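Local coordinates for protein FTT_1639c (Francisella tularensis subsp. tularensis, PDB 7KZW) that is of unknown function but is probably a membrane protein with at least one transmembrane helix, of which this chain is the beta-rich part, at residues N57-A65 / L92-I103. The protein carries 3 engineered substitutions. Sequence-based numbering, arbitrary orientation.
Sequences NQGCKFIYA and LKLECKGKDSNI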
ATOM      1  N   ASN A  57      -5.293 -14.430  -4.324  1.00 10.89           N
ATOM      2  CA  ASN A  57      -6.009 -13.150  -4.253  1.00 11.81           C
ATOM      3  C   ASN A  57      -7.473 -13.419  -4.592  1.00 11.07           C
ATOM      4  O   ASN A  57      -7.807 -13.631  -5.767  1.00 13.53           O
ATOM      5  CB  ASN A  57      -5.435 -12.079  -5.179  1.00 11.04           C
ATOM      6  CG  ASN A  57      -6.238 -10.787  -5.069  1.00 10.81           C
ATOM      7  OD1 ASN A  57      -7.156 -10.714  -4.244  1.00 11.18           O
ATOM      8  ND2 ASN A  57      -5.889  -9.785  -5.830  1.00 11.70           N
ATOM      9  N   GLN A  58      -8.340 -13.432  -3.585  1.00 11.48           N
ATOM     10  CA  GLN A  58      -9.778 -13.342  -3.792  1.00 11.51           C
ATOM     11  C   GLN A  58     -10.227 -11.999  -3.246  1.00 13.14           C
ATOM     12  O   GLN A  58     -10.083 -11.743  -2.041  1.00 12.61           O
ATOM     13  CB  GLN A  58     -10.532 -14.481  -3.117  1.00 17.33           C
ATOM     14  CG  GLN A  58     -12.019 -14.409  -3.319  1.00 28.51           C
ATOM     15  CD  GLN A  58     -12.691 -15.629  -2.736  1.00 43.53           C
ATOM     16  OE1 GLN A  58     -12.015 -16.540  -2.236  1.00 55.79           O
ATOM     17  NE2 GLN A  58     -14.023 -15.633  -2.736  1.00 44.17           N
ATOM     18  N   GLY A  59     -10.743 -11.142  -4.108  1.00 12.25           N
ATOM     19  CA  GLY A  59     -11.419  -9.936  -3.661  1.00 11.87           C
ATOM     20  C   GLY A  59     -10.555  -8.789  -3.173  1.00 11.15           C
ATOM     21  O   GLY A  59     -11.094  -7.875  -2.521  1.00 11.97           O
ATOM     22  N   CYS A  60      -9.269  -8.759  -3.513  1.00 10.90           N
ATOM     23  CA  CYS A  60      -8.419  -7.688  -2.972  1.00 10.60           C
ATOM     24  C   CYS A  60      -7.720  -6.925  -4.088  1.00 10.56           C
ATOM     25  O   CYS A  60      -7.521  -7.404  -5.207  1.00 11.36           O
ATOM     26  CB  CYS A  60      -7.319  -8.292  -2.086  1.00 11.88           C
ATOM     27  SG  CYS A  60      -8.017  -9.293  -0.727  1.00 11.51           S
ATOM     28  N   LYS A  61      -7.331  -5.693  -3.761  1.00 10.35           N
ATOM     29  CA  LYS A  61      -6.643  -4.843  -4.737  1.00 10.43           C
ATOM     30  C   LYS A  61      -5.803  -3.805  -3.994  1.00 10.89           C
ATOM     31  O   LYS A  61      -6.139  -3.385  -2.882  1.00 10.96           O
ATOM     32  CB  LYS A  61      -7.633  -4.122  -5.651  1.00 12.80           C
ATOM     33  CG  LYS A  61      -8.577  -3.188  -4.913  1.00 15.27           C
ATOM     34  CD  LYS A  61      -9.617  -2.578  -5.915  1.00 22.42           C
ATOM     35  CE  LYS A  61     -10.592  -1.629  -5.221  1.00 29.94           C
ATOM     36  NZ  LYS A  61     -11.570  -1.104  -6.242  1.00 37.37           N
ATOM     37  N   PHE A  62      -4.708  -3.382  -4.627  1.00  9.91           N
ATOM     38  CA  PHE A  62      -3.936  -2.253  -4.125  1.00 10.27           C
ATOM     39  C   PHE A  62      -4.320  -1.012  -4.910  1.00 11.27           C
ATOM     40  O   PHE A  62      -4.453  -1.058  -6.137  1.00 13.42           O
ATOM     41  CB  PHE A  62      -2.440  -2.460  -4.418  1.00 11.31           C
ATOM     42  CG  PHE A  62      -1.752  -3.512  -3.539  1.00 10.90           C
ATOM     43  CD1 PHE A  62      -1.182  -3.166  -2.311  1.00 12.85           C
ATOM     44  CD2 PHE A  62      -1.712  -4.833  -3.967  1.00 12.83           C
ATOM     45  CE1 PHE A  62      -0.512  -4.147  -1.553  1.00 14.52           C
ATOM     46  CE2 PHE A  62      -1.041  -5.825  -3.193  1.00 13.13           C
ATOM     47  CZ  PHE A  62      -0.501  -5.484  -1.997  1.00 14.33           C
ATOM     48  N   ILE A  63      -4.480   0.085  -4.202  1.00 10.05           N
ATOM     49  CA  ILE A  63      -4.734   1.423  -4.748  0.50 10.21           C
ATOM     50  C   ILE A  63      -3.497   2.264  -4.503  1.00 10.11           C
ATOM     51  O   ILE A  63      -2.903   2.196  -3.414  1.00 11.03           O
ATOM     52  CB  ILE A  63      -5.935   2.088  -4.030  0.50 12.06           C
ATOM     53  CG1 ILE A  63      -7.106   1.112  -3.941  0.50 15.22           C
ATOM     54  CG2 ILE A  63      -6.323   3.405  -4.731  0.50 15.78           C
ATOM     55  CD1 ILE A  63      -7.611   0.802  -5.273  0.50 18.29           C
ATOM     56  N   TYR A  64      -3.083   3.050  -5.504  1.00 10.13           N
ATOM     57  CA  TYR A  64      -1.922   3.932  -5.342  1.00 10.09           C
ATOM     58  C   TYR A  64      -2.172   5.219  -6.100  1.00 11.05           C
ATOM     59  O   TYR A  64      -3.110   5.305  -6.878  1.00 10.46           O
ATOM     60  CB  TYR A  64      -0.643   3.245  -5.866  1.00  9.88           C
ATOM     61  CG  TYR A  64      -0.672   2.774  -7.296  1.00 10.49           C
ATOM     62  CD1 TYR A  64      -0.107   3.528  -8.298  1.00  9.94           C
ATOM     63  CD2 TYR A  64      -1.240   1.556  -7.628  1.00 11.67           C
ATOM     64  CE1 TYR A  64      -0.118   3.093  -9.614  1.00 10.02           C
ATOM     65  CE2 TYR A  64      -1.226   1.093  -8.926  1.00 12.14           C
ATOM     66  CZ  TYR A  64      -0.646   1.856  -9.948  1.00 12.23           C
ATOM     67  OH  TYR A  64      -0.647   1.441 -11.271  1.00 13.95           O
ATOM     68  N   ALA A  65      -1.322   6.227  -5.852  1.00 10.36           N
ATOM     69  CA  ALA A  65      -1.348   7.462  -6.627  1.00 10.58           C
ATOM     70  C   ALA A  65      -0.423   7.275  -7.825  1.00 10.45           C
ATOM     71  O   ALA A  65       0.807   7.146  -7.671  1.00 11.56           O
ATOM     72  CB  ALA A  65      -0.898   8.642  -5.764  1.00 11.27           C
ATOM     73  N   LEU A  92       0.297   3.121  -0.358  1.00 11.93           N
ATOM     74  CA  LEU A  92      -0.532   2.050  -0.900  1.00 11.48           C
ATOM     75  C   LEU A  92      -1.683   1.816   0.039  1.00 12.17           C
ATOM     76  O   LEU A  92      -1.470   1.646   1.241  1.00 13.02           O
ATOM     77  CB  LEU A  92       0.251   0.739  -0.963  1.00 13.74           C
ATOM     78  CG  LEU A  92       1.453   0.684  -1.871  1.00 13.51           C
ATOM     79  CD1 LEU A  92       2.204  -0.698  -1.653  1.00 14.61           C
ATOM     80  CD2 LEU A  92       1.076   0.801  -3.364  1.00 15.68           C
ATOM     81  N   LYS A  93      -2.887   1.688  -0.525  1.00 11.21           N
ATOM     82  CA  LYS A  93      -4.032   1.172   0.237  1.00 11.13           C
ATOM     83  C   LYS A  93      -4.362  -0.219  -0.271  1.00 11.27           C
ATOM     84  O   LYS A  93      -4.723  -0.397  -1.440  1.00 12.50           O
ATOM     85  CB  LYS A  93      -5.256   2.040   0.051  1.00 12.24           C
ATOM     86  CG  LYS A  93      -6.356   1.604   1.018  1.00 13.07           C
ATOM     87  CD  LYS A  93      -7.578   2.504   0.779  1.00 18.88           C
ATOM     88  CE  LYS A  93      -8.711   2.119   1.757  1.00 27.05           C
ATOM     89  NZ  LYS A  93      -9.949   2.962   1.554  1.00 27.25           N
ATOM     90  N   LEU A  94      -4.221  -1.235   0.564  1.00 10.70           N
ATOM     91  CA  LEU A  94      -4.592  -2.616   0.194  1.00 10.61           C
ATOM     92  C   LEU A  94      -5.981  -2.861   0.756  1.00 11.12           C
ATOM     93  O   LEU A  94      -6.196  -2.707   1.963  1.00 11.77           O
ATOM     94  CB  LEU A  94      -3.611  -3.595   0.817  1.00 11.44           C
ATOM     95  CG  LEU A  94      -3.938  -5.074   0.561  1.00 11.52           C
ATOM     96  CD1 LEU A  94      -4.043  -5.417  -0.906  1.00 12.13           C
ATOM     97  CD2 LEU A  94      -2.885  -5.923   1.274  1.00 12.65           C
ATOM     98  N   GLU A  95      -6.939  -3.155  -0.128  1.00 11.12           N
ATOM     99  CA  GLU A  95      -8.352  -3.290   0.254  1.00 11.61           C
ATOM    100  C   GLU A  95      -8.823  -4.702  -0.037  1.00 13.55           C
ATOM    101  O   GLU A  95      -8.389  -5.321  -1.024  1.00 15.11           O
ATOM    102  CB  GLU A  95      -9.245  -2.389  -0.639  1.00 16.12           C
ATOM    103  CG  GLU A  95      -9.010  -0.926  -0.452  1.00 26.80           C
ATOM    104  CD  GLU A  95     -10.013  -0.089  -1.237  1.00 25.53           C
ATOM    105  OE1 GLU A  95     -10.604  -0.595  -2.222  1.00 28.46           O
ATOM    106  OE2 GLU A  95     -10.200   1.067  -0.869  1.00 30.29           O
ATOM    107  N   CYS A  96      -9.597  -5.207   0.822  1.00 13.10           N
ATOM    108  CA  CYS A  96     -10.347  -6.493   0.519  0.60 13.42           C
ATOM    109  C   CYS A  96     -11.903  -6.303   0.618  1.00 14.17           C
ATOM    110  O   CYS A  96     -12.436  -5.398   1.307  1.00 16.02           O
ATOM    111  CB  CYS A  96      -9.873  -7.587   1.474  0.60 15.40           C
ATOM    112  SG  CYS A  96     -10.301  -7.318   3.222  0.60 14.75           S
ATOM    113  N   LYS A  97     -12.570  -7.062  -0.196  1.00 12.47           N
ATOM    114  CA  LYS A  97     -14.019  -6.961  -0.229  1.00 13.38           C
ATOM    115  C   LYS A  97     -14.591  -8.362  -0.217  1.00 13.59           C
ATOM    116  O   LYS A  97     -14.304  -9.146  -1.133  1.00 13.71           O
ATOM    117  CB  LYS A  97     -14.472  -6.218  -1.496  1.00 16.48           C
ATOM    118  CG  LYS A  97     -15.961  -6.223  -1.769  1.00 20.94           C
ATOM    119  CD  LYS A  97     -16.679  -5.245  -0.888  1.00 24.32           C
ATOM    120  CE  LYS A  97     -18.093  -5.007  -1.451  1.00 25.69           C
ATOM    121  NZ  LYS A  97     -18.942  -4.284  -0.461  1.00 24.96           N
ATOM    122  N   GLY A  98     -15.474  -8.646   0.738  1.00 14.23           N
ATOM    123  CA  GLY A  98     -16.183  -9.917   0.758  1.00 14.98           C
ATOM    124  C   GLY A  98     -15.733 -10.801   1.905  1.00 14.94           C
ATOM    125  O   GLY A  98     -14.580 -10.756   2.356  1.00 14.33           O
ATOM    126  N   LYS A  99     -16.665 -11.648   2.371  1.00 15.80           N
ATOM    127  CA  LYS A  99     -16.422 -12.510   3.529  1.00 16.08           C
ATOM    128  C   LYS A  99     -15.157 -13.326   3.385  1.00 15.47           C
ATOM    129  O   LYS A  99     -14.409 -13.498   4.362  1.00 17.21           O
ATOM    130  CB  LYS A  99     -17.656 -13.421   3.759  1.00 20.59           C
ATOM    131  CG  LYS A  99     -17.572 -14.333   4.990  1.00 25.15           C
ATOM    132  CD  LYS A  99     -18.418 -15.652   4.798  1.00 37.46           C
ATOM    133  CE  LYS A  99     -17.822 -16.786   5.680  1.00 45.37           C
ATOM    134  NZ  LYS A  99     -17.148 -17.901   4.886  1.00 45.49           N
ATOM    135  N   ASP A 100     -14.929 -13.906   2.208  1.00 15.43           N
ATOM    136  CA  ASP A 100     -13.799 -14.811   2.006  1.00 15.39           C
ATOM    137  C   ASP A 100     -12.617 -14.140   1.331  1.00 13.97           C
ATOM    138  O   ASP A 100     -11.698 -14.830   0.862  1.00 17.43           O
ATOM    139  CB  ASP A 100     -14.187 -16.031   1.154  1.00 20.46           C
ATOM    140  CG  ASP A 100     -15.320 -16.822   1.773  1.00 29.94           C
ATOM    141  OD1 ASP A 100     -15.302 -16.985   3.005  1.00 26.99           O
ATOM    142  OD2 ASP A 100     -16.237 -17.263   1.039  1.00 33.60           O
ATOM    143  N   SER A 101     -12.590 -12.816   1.316  1.00 13.60           N
ATOM    144  CA  SER A 101     -11.475 -12.129   0.660  1.00 12.85           C
ATOM    145  C   SER A 101     -10.168 -12.410   1.389  1.00 14.09           C
ATOM    146  O   SER A 101     -10.113 -12.530   2.631  1.00 14.41           O
ATOM    147  CB  SER A 101     -11.754 -10.627   0.557  1.00 15.02           C
ATOM    148  OG  SER A 101     -11.950 -10.104   1.860  1.00 14.57           O
ATOM    149  N   ASN A 102      -9.099 -12.518   0.617  1.00 12.02           N
ATOM    150  CA  ASN A 102      -7.801 -12.913   1.146  1.00 11.75           C
ATOM    151  C   ASN A 102      -6.762 -12.671   0.082  1.00 12.80           C
ATOM    152  O   ASN A 102      -6.991 -12.997  -1.088  1.00 11.97           O
ATOM    153  CB  ASN A 102      -7.890 -14.399   1.445  1.00 13.30           C
ATOM    154  CG  ASN A 102      -6.560 -14.998   1.910  1.00 14.09           C
ATOM    155  OD1 ASN A 102      -6.113 -14.669   2.980  1.00 15.15           O
ATOM    156  ND2 ASN A 102      -5.951 -15.847   1.082  1.00 16.33           N
ATOM    157  N   ILE A 103      -5.596 -12.175   0.508  1.00 11.02           N
ATOM    158  CA  ILE A 103      -4.486 -11.999  -0.431  1.00 10.83           C
ATOM    159  C   ILE A 103      -3.154 -12.251   0.295  1.00 10.68           C
ATOM    160  O   ILE A 103      -2.926 -11.786   1.418  1.00 11.37           O
ATOM    161  CB  ILE A 103      -4.521 -10.584  -1.058  1.00 10.52           C
ATOM    162  CG1 ILE A 103      -3.375 -10.441  -2.063  1.00 11.00           C
ATOM    163  CG2 ILE A 103      -4.464  -9.454   0.024  1.00 10.84           C
ATOM    164  CD1 ILE A 103      -3.442  -9.144  -2.878  1.00 11.91           C
TER
HETATM  165  O   HOH W   1     -10.119 -16.955  -0.084  1.00 31.72           O
HETATM  166  O   HOH W   2     -15.530 -17.572  -2.011  1.00 48.78           O
HETATM  167  O   HOH W   3     -12.536   0.672  -3.645  1.00 50.27           O
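Ile63 N donates to Lys93 O at 2.8 Å with an N-H...O angle of 165°, and Lys93 N returns a bond to Ile63 O, marking a hydrogen-bonded antiparallel pair; Lys61 and Glu95 form the next. On the buried side chi1 of Leu94 (177°) carries its branch toward Phe62, and the turn about CB-CG sets CD1 3.6 Å above the ring centre, 5° off the normal, a CH-pi contact. Tyr105 meets this ring edge-to-face. At Gly59, whose phi is positive, the chain changes partner between consecutive carbonyls: Gln58 O accepts from Asn102 N, Gly59 O from Lys97 N. Strands 90-97 and 102-111, well apart in strand order, are thus tied together, consistent with a curled, barrel-like sheet. Asn57 braces the switch with an Asx motif, OD1 accepting from Cys60 N at 3.0 Å, while ND2 donates to Cys60 O and Thr76 O. Buried Cys60 SG packs 3.6 Å from Ile103 CG2. The other side is largely polar, though Ile63 CG1 lies against Glu95 CD. Water bridges Glu95 OE1 and, weakly, Lys61 NZ; Glu95 OE2 forms a salt bridge with Lys93 NZ at 3.1 Å, its hydrogen bond weak. Another water donates to Gln58 OE1 and backbone Asp100 O; a third accepts from Gln58 NE2 and donates to Asp100 OD2.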